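PDB 4GB7: 6-aminohexanoate-dimer hydrolase from Bacillus anthracis, which probably hydrolyses amide bonds, such as that of the 6-aminohexanoate dimer left over from nylon manufacture, as a serine hydrolase of the beta-lactamase clan. Local coordinates for residues A82-D87 / A414-K419; F89-R94 / K102-D107; T110-V115 / A305-M310; T378-I381 / K386-I389. All blocks are in the same frame, centred on the assembly; numbering follows the deposited sequence. Where two conformers were deposited one is given.

Contact 1: A82-D87 / A414-K419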
loop_
_atom_site.group_PDB
_atom_site.type_symbol
_atom_site.label_atom_id
_atom_site.label_comp_id
_atom_site.label_asym_id
_atom_site.label_seq_id
_atom_site.Cartn_x
_atom_site.Cartn_y
_atom_site.Cartn_z
ATOM N N ALA A 82 -8.779 -23.584 6.452
ATOM C CA ALA A 82 -9.312 -24.102 7.649
ATOM C C ALA A 82 -10.351 -23.068 8.116
ATOM O O ALA A 82 -10.143 -22.276 9.049
ATOM C CB ALA A 82 -8.232 -24.298 8.688
ATOM N N LEU A 83 -11.487 -23.113 7.447
ATOM C CA LEU A 83 -12.498 -22.058 7.567
ATOM C C LEU A 83 -13.150 -22.023 8.926
ATOM O O LEU A 83 -13.467 -23.064 9.538
ATOM C CB LEU A 83 -13.536 -22.204 6.470
ATOM C CG LEU A 83 -13.117 -21.979 5.006
ATOM C CD1 LEU A 83 -14.387 -21.924 4.192
ATOM C CD2 LEU A 83 -12.263 -20.708 4.776
ATOM N N GLN A 84 -13.336 -20.796 9.398
ATOM C CA GLN A 84 -14.152 -20.503 10.560
ATOM C C GLN A 84 -15.044 -19.324 10.212
ATOM O O GLN A 84 -14.582 -18.330 9.709
ATOM C CB GLN A 84 -13.320 -20.139 11.749
ATOM C CG GLN A 84 -12.470 -21.240 12.312
ATOM C CD GLN A 84 -11.770 -20.762 13.577
ATOM O OE1 GLN A 84 -12.411 -20.261 14.514
ATOM N NE2 GLN A 84 -10.456 -20.869 13.591
ATOM N N ASN A 85 -16.338 -19.439 10.507
ATOM C CA ASN A 85 -17.229 -18.363 10.169
ATOM C C ASN A 85 -17.164 -17.304 11.266
ATOM O O ASN A 85 -17.686 -17.511 12.381
ATOM C CB ASN A 85 -18.681 -18.834 10.023
ATOM C CG ASN A 85 -19.560 -17.760 9.448
ATOM O OD1 ASN A 85 -19.185 -16.603 9.477
ATOM N ND2 ASN A 85 -20.723 -18.131 8.901
ATOM N N LEU A 86 -16.539 -16.172 10.934
ATOM C CA LEU A 86 -16.391 -15.041 11.863
ATOM C C LEU A 86 -17.489 -13.988 11.714
ATOM O O LEU A 86 -17.345 -12.897 12.243
ATOM C CB LEU A 86 -15.033 -14.373 11.676
ATOM C CG LEU A 86 -13.863 -15.345 11.928
ATOM C CD1 LEU A 86 -12.548 -14.628 11.660
ATOM C CD2 LEU A 86 -13.804 -15.971 13.335
ATOM N N ASP A 87 -18.578 -14.291 11.013
ATOM C CA ASP A 87 -19.541 -13.248 10.720
ATOM C C ASP A 87 -20.049 -12.587 12.017
ATOM O O ASP A 87 -20.303 -11.379 12.030
ATOM C CB ASP A 87 -20.768 -13.796 10.014
ATOM C CG ASP A 87 -20.538 -14.134 8.573
ATOM O OD1 ASP A 87 -19.523 -13.693 7.994
ATOM O OD2 ASP A 87 -21.403 -14.888 8.032
ATOM N N ALA A 414 -6.893 -12.313 16.185
ATOM C CA ALA A 414 -5.719 -13.140 16.422
ATOM C C ALA A 414 -5.860 -13.969 17.723
ATOM O O ALA A 414 -5.551 -15.163 17.762
ATOM C CB ALA A 414 -4.460 -12.252 16.494
ATOM N N HIS A 415 -6.250 -13.328 18.814
ATOM C CA HIS A 415 -6.301 -14.031 20.098
ATOM C C HIS A 415 -7.393 -15.109 20.069
ATOM O O HIS A 415 -7.250 -16.156 20.676
ATOM C CB HIS A 415 -6.569 -13.051 21.223
ATOM C CG HIS A 415 -5.415 -12.135 21.496
ATOM N ND1 HIS A 415 -5.475 -11.123 22.383
ATOM C CD2 HIS A 415 -4.142 -12.072 20.911
ATOM C CE1 HIS A 415 -4.274 -10.496 22.404
ATOM N NE2 HIS A 415 -3.482 -11.070 21.491
ATOM N N HIS A 416 -8.492 -14.835 19.382
ATOM C CA HIS A 416 -9.539 -15.834 19.160
ATOM C C HIS A 416 -9.052 -17.048 18.392
ATOM O O HIS A 416 -9.297 -18.189 18.804
ATOM C CB HIS A 416 -10.720 -15.190 18.481
ATOM C CG HIS A 416 -11.796 -16.155 18.094
ATOM N ND1 HIS A 416 -12.701 -16.623 18.974
ATOM C CD2 HIS A 416 -12.097 -16.714 16.882
ATOM C CE1 HIS A 416 -13.551 -17.447 18.343
ATOM N NE2 HIS A 416 -13.180 -17.506 17.055
ATOM N N LEU A 417 -8.327 -16.820 17.300
ATOM C CA LEU A 417 -7.798 -17.891 16.468
ATOM C C LEU A 417 -6.721 -18.687 17.206
ATOM O O LEU A 417 -6.536 -19.883 16.954
ATOM C CB LEU A 417 -7.246 -17.296 15.160
ATOM C CG LEU A 417 -8.270 -16.678 14.199
ATOM C CD1 LEU A 417 -7.548 -16.134 12.996
ATOM C CD2 LEU A 417 -9.377 -17.645 13.778
ATOM N N GLU A 418 -6.007 -18.034 18.122
ATOM C CA GLU A 418 -5.009 -18.684 18.926
ATOM C C GLU A 418 -5.612 -19.422 20.122
ATOM O O GLU A 418 -4.897 -20.048 20.853
ATOM C CB GLU A 418 -3.930 -17.667 19.380
ATOM C CG GLU A 418 -3.003 -17.142 18.294
ATOM C CD GLU A 418 -1.979 -18.176 17.844
ATOM O OE1 GLU A 418 -0.983 -18.338 18.561
ATOM O OE2 GLU A 418 -2.173 -18.822 16.789
ATOM N N LYS A 419 -6.932 -19.333 20.294
ATOM C CA LYS A 419 -7.696 -19.950 21.374
ATOM C C LYS A 419 -7.272 -19.465 22.746
ATOM O O LYS A 419 -7.196 -20.254 23.699
ATOM C CB LYS A 419 -7.703 -21.489 21.231
ATOM C CG LYS A 419 -8.266 -21.916 19.870
ATOM C CD LYS A 419 -8.593 -23.400 19.785
ATOM C CE LYS A 419 -8.791 -23.868 18.357
ATOM N NZ LYS A 419 -9.693 -22.981 17.570
HETATM O O HOH W 1 -8.112 -21.470 15.253
HETATM O O HOH W 2 -10.567 -20.312 17.069
HETATM O O HOH W 3 -14.730 -18.933 15.325
#

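Contact 2: F89-R94 / K102-D107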
loop_
_atom_site.group_PDB
_atom_site.type_symbol
_atom_site.label_atom_id
_atom_site.label_comp_id
_atom_site.label_asym_id
_atom_site.label_seq_id
_atom_site.Cartn_x
_atom_site.Cartn_y
_atom_site.Cartn_z
ATOM N N PHE A 89 -18.534 -12.684 15.004
ATOM C CA PHE A 89 -17.492 -12.337 15.923
ATOM C C PHE A 89 -17.754 -10.931 16.509
ATOM O O PHE A 89 -18.049 -9.960 15.769
ATOM C CB PHE A 89 -16.140 -12.397 15.255
ATOM C CG PHE A 89 -15.001 -12.127 16.198
ATOM C CD1 PHE A 89 -14.559 -13.121 17.047
ATOM C CD2 PHE A 89 -14.413 -10.870 16.285
ATOM C CE1 PHE A 89 -13.493 -12.906 17.887
ATOM C CE2 PHE A 89 -13.366 -10.651 17.150
ATOM C CZ PHE A 89 -12.922 -11.670 17.955
ATOM N N ALA A 90 -17.713 -10.836 17.836
ATOM C CA ALA A 90 -18.028 -9.559 18.516
ATOM C C ALA A 90 -16.807 -8.665 18.500
ATOM O O ALA A 90 -15.786 -8.986 19.102
ATOM C CB ALA A 90 -18.552 -9.746 19.906
ATOM N N VAL A 91 -16.928 -7.577 17.744
ATOM C CA VAL A 91 -15.916 -6.545 17.649
ATOM C C VAL A 91 -16.214 -5.455 18.667
ATOM O O VAL A 91 -17.341 -4.945 18.747
ATOM C CB VAL A 91 -15.862 -5.903 16.242
ATOM C CG1 VAL A 91 -14.795 -4.811 16.173
ATOM C CG2 VAL A 91 -15.623 -7.004 15.177
ATOM N N GLN A 92 -15.209 -5.083 19.440
ATOM C CA GLN A 92 -15.430 -4.003 20.397
ATOM C C GLN A 92 -15.284 -2.646 19.685
ATOM O O GLN A 92 -14.170 -2.237 19.354
ATOM C CB GLN A 92 -14.522 -4.123 21.607
ATOM C CG GLN A 92 -14.775 -5.402 22.400
ATOM C CD GLN A 92 -13.826 -5.573 23.571
ATOM O OE1 GLN A 92 -14.050 -4.985 24.629
ATOM N NE2 GLN A 92 -12.739 -6.390 23.389
ATOM N N ARG A 93 -16.392 -1.935 19.470
ATOM C CA ARG A 93 -16.263 -0.557 18.956
ATOM C C ARG A 93 -15.452 0.239 20.025
ATOM O O ARG A 93 -14.521 0.988 19.743
ATOM C CB ARG A 93 -17.616 0.135 18.845
ATOM C CG ARG A 93 -18.555 -0.425 17.842
ATOM C CD ARG A 93 -19.665 0.566 17.634
ATOM N NE ARG A 93 -20.653 0.007 16.739
ATOM C CZ ARG A 93 -20.597 0.107 15.413
ATOM N NH1 ARG A 93 -19.587 0.770 14.813
ATOM N NH2 ARG A 93 -21.559 -0.452 14.689
ATOM N N ARG A 94 -15.821 -0.004 21.277
ATOM C CA ARG A 94 -15.131 0.452 22.447
ATOM C C ARG A 94 -15.519 -0.571 23.562
ATOM O O ARG A 94 -16.408 -1.445 23.365
ATOM C CB ARG A 94 -15.499 1.907 22.755
ATOM C CG ARG A 94 -16.867 2.035 23.351
ATOM C CD ARG A 94 -17.376 3.460 23.326
ATOM N NE ARG A 94 -18.751 3.499 23.814
ATOM C CZ ARG A 94 -19.561 4.536 23.643
ATOM N NH1 ARG A 94 -19.127 5.627 23.023
ATOM N NH2 ARG A 94 -20.797 4.497 24.101
ATOM N N LYS A 102 -19.155 -8.979 10.476
ATOM C CA LYS A 102 -19.539 -8.821 9.066
ATOM C C LYS A 102 -20.339 -7.527 8.853
ATOM O O LYS A 102 -20.111 -6.796 7.904
ATOM C CB LYS A 102 -20.286 -10.064 8.530
ATOM C CG LYS A 102 -20.594 -10.056 7.020
ATOM C CD LYS A 102 -21.601 -11.159 6.652
ATOM C CE LYS A 102 -22.045 -11.171 5.184
ATOM N NZ LYS A 102 -23.196 -12.116 4.984
ATOM N N GLU A 103 -21.312 -7.251 9.728
ATOM C CA GLU A 103 -22.060 -6.027 9.601
ATOM C C GLU A 103 -21.233 -4.778 9.785
ATOM O O GLU A 103 -21.463 -3.785 9.080
ATOM C CB GLU A 103 -23.183 -6.027 10.625
ATOM C CG GLU A 103 -24.369 -6.865 10.182
ATOM C CD GLU A 103 -25.165 -6.168 9.095
ATOM O OE1 GLU A 103 -25.981 -5.273 9.474
ATOM O OE2 GLU A 103 -24.971 -6.454 7.880
ATOM N N LEU A 104 -20.237 -4.839 10.657
ATOM C CA LEU A 104 -19.339 -3.680 10.914
ATOM C C LEU A 104 -18.515 -3.410 9.630
ATOM O O LEU A 104 -18.417 -2.283 9.142
ATOM C CB LEU A 104 -18.420 -3.923 12.101
ATOM C CG LEU A 104 -17.302 -2.893 12.386
ATOM C CD1 LEU A 104 -17.896 -1.600 12.929
ATOM C CD2 LEU A 104 -16.319 -3.505 13.364
ATOM N N LEU A 105 -17.942 -4.469 9.071
ATOM C CA LEU A 105 -17.224 -4.330 7.812
ATOM C C LEU A 105 -18.063 -3.668 6.719
ATOM O O LEU A 105 -17.620 -2.743 6.060
ATOM C CB LEU A 105 -16.644 -5.673 7.355
ATOM C CG LEU A 105 -15.646 -6.436 8.212
ATOM C CD1 LEU A 105 -15.435 -7.863 7.708
ATOM C CD2 LEU A 105 -14.306 -5.702 8.264
ATOM N N ASP A 106 -19.287 -4.146 6.543
ATOM C CA ASP A 106 -20.166 -3.648 5.486
ATOM C C ASP A 106 -20.527 -2.167 5.763
ATOM O O ASP A 106 -20.582 -1.367 4.828
ATOM C CB ASP A 106 -21.446 -4.542 5.404
ATOM C CG ASP A 106 -22.225 -4.389 4.105
ATOM O OD1 ASP A 106 -21.714 -3.898 3.113
ATOM O OD2 ASP A 106 -23.438 -4.771 4.062
ATOM N N ASP A 107 -20.787 -1.844 7.048
ATOM C CA ASP A 107 -21.221 -0.519 7.453
ATOM C C ASP A 107 -20.120 0.504 7.136
ATOM O O ASP A 107 -20.390 1.692 6.945
ATOM C CB ASP A 107 -21.532 -0.466 8.948
ATOM C CG ASP A 107 -22.287 0.807 9.346
ATOM O OD1 ASP A 107 -23.234 1.202 8.621
ATOM O OD2 ASP A 107 -21.958 1.408 10.388
HETATM O O HOH W 4 -19.569 1.480 12.102
#

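Contact 3: T110-V115 / A305-M310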
loop_
_atom_site.group_PDB
_atom_site.type_symbol
_atom_site.label_atom_id
_atom_site.label_comp_id
_atom_site.label_asym_id
_atom_site.label_seq_id
_atom_site.Cartn_x
_atom_site.Cartn_y
_atom_site.Cartn_z
ATOM N N THR A 110 -16.379 -1.804 3.516
ATOM C CA THR A 110 -15.421 -2.832 3.163
ATOM C C THR A 110 -15.893 -3.575 1.892
ATOM O O THR A 110 -17.079 -3.852 1.694
ATOM C CB THR A 110 -15.276 -3.839 4.311
ATOM O OG1 THR A 110 -14.858 -3.155 5.500
ATOM C CG2 THR A 110 -14.384 -5.083 3.918
ATOM N N ASP A 111 -14.956 -3.845 1.016
ATOM C CA ASP A 111 -15.203 -4.643 -0.203
ATOM C C ASP A 111 -14.698 -6.086 -0.088
ATOM O O ASP A 111 -15.304 -6.983 -0.696
ATOM C CB ASP A 111 -14.558 -3.990 -1.435
ATOM C CG ASP A 111 -15.185 -2.663 -1.810
ATOM O OD1 ASP A 111 -16.418 -2.498 -1.736
ATOM O OD2 ASP A 111 -14.442 -1.760 -2.192
ATOM N N ALA A 112 -13.555 -6.269 0.599
ATOM C CA ALA A 112 -12.955 -7.572 0.812
ATOM C C ALA A 112 -12.262 -7.640 2.145
ATOM O O ALA A 112 -11.598 -6.692 2.563
ATOM C CB ALA A 112 -11.956 -7.909 -0.292
ATOM N N PHE A 113 -12.373 -8.803 2.764
ATOM C CA PHE A 113 -11.758 -9.045 4.052
ATOM C C PHE A 113 -11.278 -10.490 4.039
ATOM O O PHE A 113 -12.058 -11.389 3.843
ATOM C CB PHE A 113 -12.718 -8.729 5.175
ATOM C CG PHE A 113 -12.103 -8.752 6.527
ATOM C CD1 PHE A 113 -11.334 -7.684 6.967
ATOM C CD2 PHE A 113 -12.254 -9.848 7.371
ATOM C CE1 PHE A 113 -10.771 -7.698 8.230
ATOM C CE2 PHE A 113 -11.739 -9.836 8.647
ATOM C CZ PHE A 113 -10.957 -8.781 9.064
ATOM N N VAL A 114 -9.968 -10.676 4.168
ATOM C CA VAL A 114 -9.350 -11.995 4.157
ATOM C C VAL A 114 -8.472 -12.182 5.402
ATOM O O VAL A 114 -7.581 -11.324 5.686
ATOM C CB VAL A 114 -8.495 -12.176 2.902
ATOM C CG1 VAL A 114 -7.720 -13.491 2.929
ATOM C CG2 VAL A 114 -9.351 -12.045 1.614
ATOM N N VAL A 115 -8.663 -13.309 6.078
ATOM C CA VAL A 115 -7.885 -13.696 7.251
ATOM C C VAL A 115 -7.199 -15.052 6.995
ATOM O O VAL A 115 -7.828 -16.056 6.685
ATOM C CB VAL A 115 -8.727 -13.799 8.531
ATOM C CG1 VAL A 115 -7.836 -14.156 9.734
ATOM C CG2 VAL A 115 -9.577 -12.554 8.747
ATOM N N ALA A 305 -4.864 -5.215 -7.058
ATOM C CA ALA A 305 -4.632 -6.661 -6.907
ATOM C C ALA A 305 -5.840 -7.315 -6.256
ATOM O O ALA A 305 -6.694 -6.619 -5.679
ATOM C CB ALA A 305 -3.382 -6.938 -6.091
ATOM N N THR A 306 -5.924 -8.630 -6.325
ATOM C CA THR A 306 -7.000 -9.312 -5.589
ATOM C C THR A 306 -6.600 -9.554 -4.117
ATOM O O THR A 306 -5.415 -9.503 -3.736
ATOM C CB THR A 306 -7.391 -10.671 -6.211
ATOM O OG1 THR A 306 -6.362 -11.621 -5.928
ATOM C CG2 THR A 306 -7.711 -10.568 -7.706
ATOM N N ALA A 307 -7.596 -9.743 -3.267
ATOM C CA ALA A 307 -7.385 -9.852 -1.830
ATOM C C ALA A 307 -6.591 -11.101 -1.445
ATOM O O ALA A 307 -5.678 -11.018 -0.593
ATOM C CB ALA A 307 -8.713 -9.820 -1.054
ATOM N N ARG A 308 -6.948 -12.247 -2.037
ATOM C CA ARG A 308 -6.199 -13.452 -1.775
ATOM C C ARG A 308 -4.764 -13.324 -2.269
ATOM O O ARG A 308 -3.878 -13.860 -1.642
ATOM C CB ARG A 308 -6.848 -14.684 -2.396
ATOM C CG ARG A 308 -8.058 -15.115 -1.589
ATOM C CD ARG A 308 -8.547 -16.526 -1.929
ATOM N NE ARG A 308 -8.892 -16.655 -3.322
ATOM C CZ ARG A 308 -10.087 -16.418 -3.870
ATOM N NH1 ARG A 308 -10.241 -16.575 -5.176
ATOM N NH2 ARG A 308 -11.139 -16.042 -3.142
ATOM N N ASP A 309 -4.563 -12.637 -3.381
ATOM C CA ASP A 309 -3.206 -12.481 -3.877
ATOM C C ASP A 309 -2.388 -11.616 -2.919
ATOM O O ASP A 309 -1.212 -11.908 -2.666
ATOM C CB ASP A 309 -3.172 -11.935 -5.317
ATOM C CG ASP A 309 -3.511 -13.030 -6.357
ATOM O OD1 ASP A 309 -3.476 -14.234 -5.972
ATOM O OD2 ASP A 309 -3.725 -12.729 -7.546
HETATM N N MSE A 310 -2.973 -10.560 -2.405
HETATM C CA MSE A 310 -2.305 -9.761 -1.382
HETATM C C MSE A 310 -2.024 -10.578 -0.143
HETATM O O MSE A 310 -0.995 -10.414 0.469
HETATM C CB MSE A 310 -3.095 -8.541 -0.995
HETATM C CG MSE A 310 -3.073 -7.487 -2.014
HETATM SE SE MSE A 310 -1.256 -6.849 -2.400
HETATM C CE MSE A 310 -0.414 -7.095 -0.675
#

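Contact 4: T378-I381 / K386-I389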
loop_
_atom_site.group_PDB
_atom_site.type_symbol
_atom_site.label_atom_id
_atom_site.label_comp_id
_atom_site.label_asym_id
_atom_site.label_seq_id
_atom_site.Cartn_x
_atom_site.Cartn_y
_atom_site.Cartn_z
ATOM N N THR A 378 -5.796 -2.063 4.145
ATOM C CA THR A 378 -4.775 -2.516 5.075
ATOM C C THR A 378 -4.213 -3.868 4.642
ATOM O O THR A 378 -4.978 -4.769 4.283
ATOM C CB THR A 378 -5.311 -2.688 6.517
ATOM O OG1 THR A 378 -5.925 -1.464 6.966
ATOM C CG2 THR A 378 -4.182 -3.087 7.508
ATOM N N LEU A 379 -2.882 -3.970 4.689
ATOM C CA LEU A 379 -2.211 -5.273 4.800
ATOM C C LEU A 379 -1.564 -5.344 6.148
ATOM O O LEU A 379 -0.652 -4.536 6.461
ATOM C CB LEU A 379 -1.148 -5.462 3.706
ATOM C CG LEU A 379 -0.334 -6.742 3.765
ATOM C CD1 LEU A 379 -1.132 -8.050 3.701
ATOM C CD2 LEU A 379 0.731 -6.676 2.652
ATOM N N TYR A 380 -1.963 -6.296 6.940
ATOM C CA TYR A 380 -1.576 -6.377 8.379
ATOM C C TYR A 380 -0.961 -7.769 8.644
ATOM O O TYR A 380 -1.574 -8.813 8.346
ATOM C CB TYR A 380 -2.818 -6.170 9.234
ATOM C CG TYR A 380 -2.642 -6.343 10.736
ATOM C CD1 TYR A 380 -2.315 -5.260 11.571
ATOM C CD2 TYR A 380 -2.843 -7.568 11.346
ATOM C CE1 TYR A 380 -2.175 -5.410 12.948
ATOM C CE2 TYR A 380 -2.704 -7.730 12.717
ATOM C CZ TYR A 380 -2.398 -6.637 13.522
ATOM O OH TYR A 380 -2.282 -6.776 14.885
ATOM N N ILE A 381 0.253 -7.788 9.197
ATOM C CA ILE A 381 0.962 -9.027 9.437
ATOM C C ILE A 381 1.260 -9.116 10.917
ATOM O O ILE A 381 1.923 -8.216 11.479
ATOM C CB ILE A 381 2.274 -9.086 8.618
ATOM C CG1 ILE A 381 1.927 -8.857 7.095
ATOM C CG2 ILE A 381 3.005 -10.394 8.919
ATOM C CD1 ILE A 381 3.124 -8.797 6.229
ATOM N N LYS A 386 0.937 -15.532 13.852
ATOM C CA LYS A 386 1.118 -16.074 12.519
ATOM C C LYS A 386 -0.136 -15.816 11.662
ATOM O O LYS A 386 -0.705 -16.735 11.100
ATOM C CB LYS A 386 1.486 -17.568 12.641
ATOM C CG LYS A 386 2.814 -17.788 13.366
ATOM C CD LYS A 386 2.803 -19.015 14.279
ATOM C CE LYS A 386 1.953 -18.843 15.550
ATOM N NZ LYS A 386 0.839 -19.848 15.657
HETATM N N MSE A 387 -0.584 -14.557 11.625
HETATM C CA MSE A 387 -1.807 -14.164 10.960
HETATM C C MSE A 387 -1.553 -13.046 9.975
HETATM O O MSE A 387 -0.718 -12.155 10.206
HETATM C CB MSE A 387 -2.852 -13.738 11.993
HETATM C CG MSE A 387 -4.160 -13.425 11.411
HETATM SE SE MSE A 387 -5.428 -12.667 12.703
HETATM C CE MSE A 387 -4.346 -11.021 12.882
ATOM N N VAL A 388 -2.193 -13.164 8.823
ATOM C CA VAL A 388 -2.232 -12.105 7.803
ATOM C C VAL A 388 -3.688 -11.657 7.647
ATOM O O VAL A 388 -4.589 -12.497 7.489
ATOM C CB VAL A 388 -1.713 -12.610 6.461
ATOM C CG1 VAL A 388 -1.845 -11.552 5.344
ATOM C CG2 VAL A 388 -0.283 -13.099 6.597
ATOM N N ILE A 389 -3.904 -10.339 7.610
ATOM C CA ILE A 389 -5.200 -9.783 7.249
ATOM C C ILE A 389 -5.026 -8.841 6.065
ATOM O O ILE A 389 -4.130 -7.992 6.054
ATOM C CB ILE A 389 -5.886 -9.098 8.416
ATOM C CG1 ILE A 389 -6.227 -10.147 9.520
ATOM C CG2 ILE A 389 -7.092 -8.267 7.997
ATOM C CD1 ILE A 389 -6.973 -9.561 10.698
#

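Contact 1: A82-D87 / A414-K419
Q84 and L86, in the loop that leads to strand 90-92, meet H416 and L417 at the C-terminal end of helix 402-417 in a largely water-mediated contact at the periphery of the fold. The loop runs along strand 120-126, to which A82 and Q84 are hydrogen-bonded through their backbones. Extended beyond CG (chi2 -175°), the glutamine carries its amide across to the helix end and slides past L417, with Q84 NE2 3.4 Å from L417 CD2. H416 approaches the same amide obliquely, the planes 43° apart. Further along the loop, L86 CD2 touches H416 CD2 at 4.0 Å, and the imidazole also meets F89 edge to face.

No direct hydrogen bond spans the two segments; three waters do the joining. One, in the plane of the imidazole at its edge, donates to Q84 OE1 over 2.8 Å and is also hydrogen-bonded to H416 NE2, 2.7 Å away. A second gives hydrogens to both Q84 OE1 and the backbone O of H416. The third donates to L417 O at 2.8 Å, accepts from K419 NZ at 3.2 Å and takes a weak bond from Q84 NE2. A Schellman motif ends the helix here, K419 having a positive phi of 61°; K419 N turns back to H416 O, which thus accepts from both an amide and a water.

Glutamine suits the place because one amide both accepts and donates: OE1 receives two water hydrogens while NE2 serves another water. The joint thus rests on hydration as well as packing, and the lysine ammonium may polarise the waters it meets.

Contact 2: F89-R94 / K102-D107
The beta hairpin of strands 90-92 and 97-100 runs straight into helix 101-107, and V91 and R93 of its first strand and the corner after it lie against L104 of that helix. V91 is the nearest backbone neighbour of L104, with a CA-CA separation of 8.1 Å. Side chains make the contact, and no direct hydrogen bond joins the two segments.

L104 divides its work between two methyl groups. With CG anti to the backbone N (chi1 172°), the forked end reaches from the helix to the strand, where CD2 meets the valine and CD1 the arginine. A branched leucine fits such a place well, because the fork lets one methyl pack on V91 while the other lies in van der Waals contact with the guanidinium of R93. V91 is beta-branched, a shape that strands accommodate easily; it is buried also against V405 and M409 of helix 402-417. T99 of the second hairpin strand touches both R93 and L104.

R93 is extended from CG to NE and runs past L104 in the opposite direction; it is the guanidinium, through NH1 and CZ, that meets the leucine, with R93 NH1 3.5 Å from L104 CD1. The same group also has polar company. A water in its plane accepts from R93 NH1 at 2.8 Å and donates to D107 OD2 at 2.9 Å, relaying between opposite charges: R93 NH2 and D107 OD2 remain 4.7 Å apart. V91 and L104 cross at about a right angle, and the packing there is tight: V91 CG1 lies only 3.5 Å from L104 CD2.

Contact 3: T110-V115 / A305-M310
V114 sets CG1 opposite its own backbone N (chi1 174°), which turns the other methyl, CG2, toward A307 in the first turn of helix 307-318. That helix packs on one face of the five-stranded antiparallel sheet at the core of the beta-lactamase fold, and strand 110-117 meets it through A112 and V114. F113, between them in sequence, leaves the strand on the side away from helix 307-318, and its side chain touches M409 and Y410 of helix 402-417, so the strand is sandwiched by helices.

Small residues permit a close approach: the CA atoms of A112 and A307 are 6.6 Å apart, and their CB atoms touch at 3.8 Å. A112 belongs to a classic beta bulge, in which it and D111 both face F392. At the helix start T306 is the N-cap, and T306 OG1 accepts from D309 N (3.3 Å, N-H...O angle 150°), satisfying an amide that lacks a helical carbonyl. R308 leads its charge aside into salt bridges with E132, E124 and E284. On the helix side the A307 methyl makes the apolar contact, with A307 CB 3.5 Å from V114 CG2.

Contact 4: T378-I381 / K386-I389
Y380 faces M387 and I389 across the beta hairpin of strands 377-382 and 387-393, and its side chain can be followed outward from the backbone. Y380 CB lies 3.9 Å from I389 O and 4.3 Å from I389 CB, its partner in a hydrogen-bonded antiparallel pair. With CG anti to the backbone N (chi1 175°), the ring swings out over the sheet toward M387. There CD2 and, more closely, CE2 meet the selenomethionine methyl: M387 CE stands 3.7 Å from Y380 CE2, at the ring edge near its plane. A bend at chi3 (67°) of M387 turns that methyl to the ring. Beyond, OH hydrogen-bonds to N364, so a buried aromatic residue keeps its polar end satisfied.

The backbones are joined by two bonds within the same pair. Y380 N donates to I389 O over 2.9 Å, and I389 N returns the bond to Y380 O at the same length. Y380 O also receives a CA-H...O contact from V388 CA at 3.4 Å. On the other face L379 CD1 packs on V388 CG1 at 3.9 Å. Beta-branched valine and isoleucine suit the extended backbone and apolar sheet faces. A G1 bulge of K386 and M387 facing D382 ends the turn.

These two strands are inner members of the sheet, flanked by 369-373 and 110-117. L379 and I381 are covered by helix 307-318, whereas T378, M387 and I389 pack under helix 402-417, whose Y410 also meets the Y380 ring.

Contacts 3 and 4 lie about 11 Å apart between centres and share the central sheet, where strands 110-117 and 387-393 are neighbours; F113 CE1 packs on I389 CG2 at 3.7 Å. Contact 1 adjoins this core: L417 CD1 reaches V115 CG1 at 3.8 Å, and E418 forms a long, weak ion pair with K386. Contact 2 adjoins contact 1, where K102 N probably donates to D87 O, and meets contact 3 where L105 CD1 packs on F113. Contacts 2 and 4, about 18 Å apart between centres, do not touch. S140 and K143 form an SxxK pattern consistent with a serine-hydrolase active site, and none of the four contacts contains them.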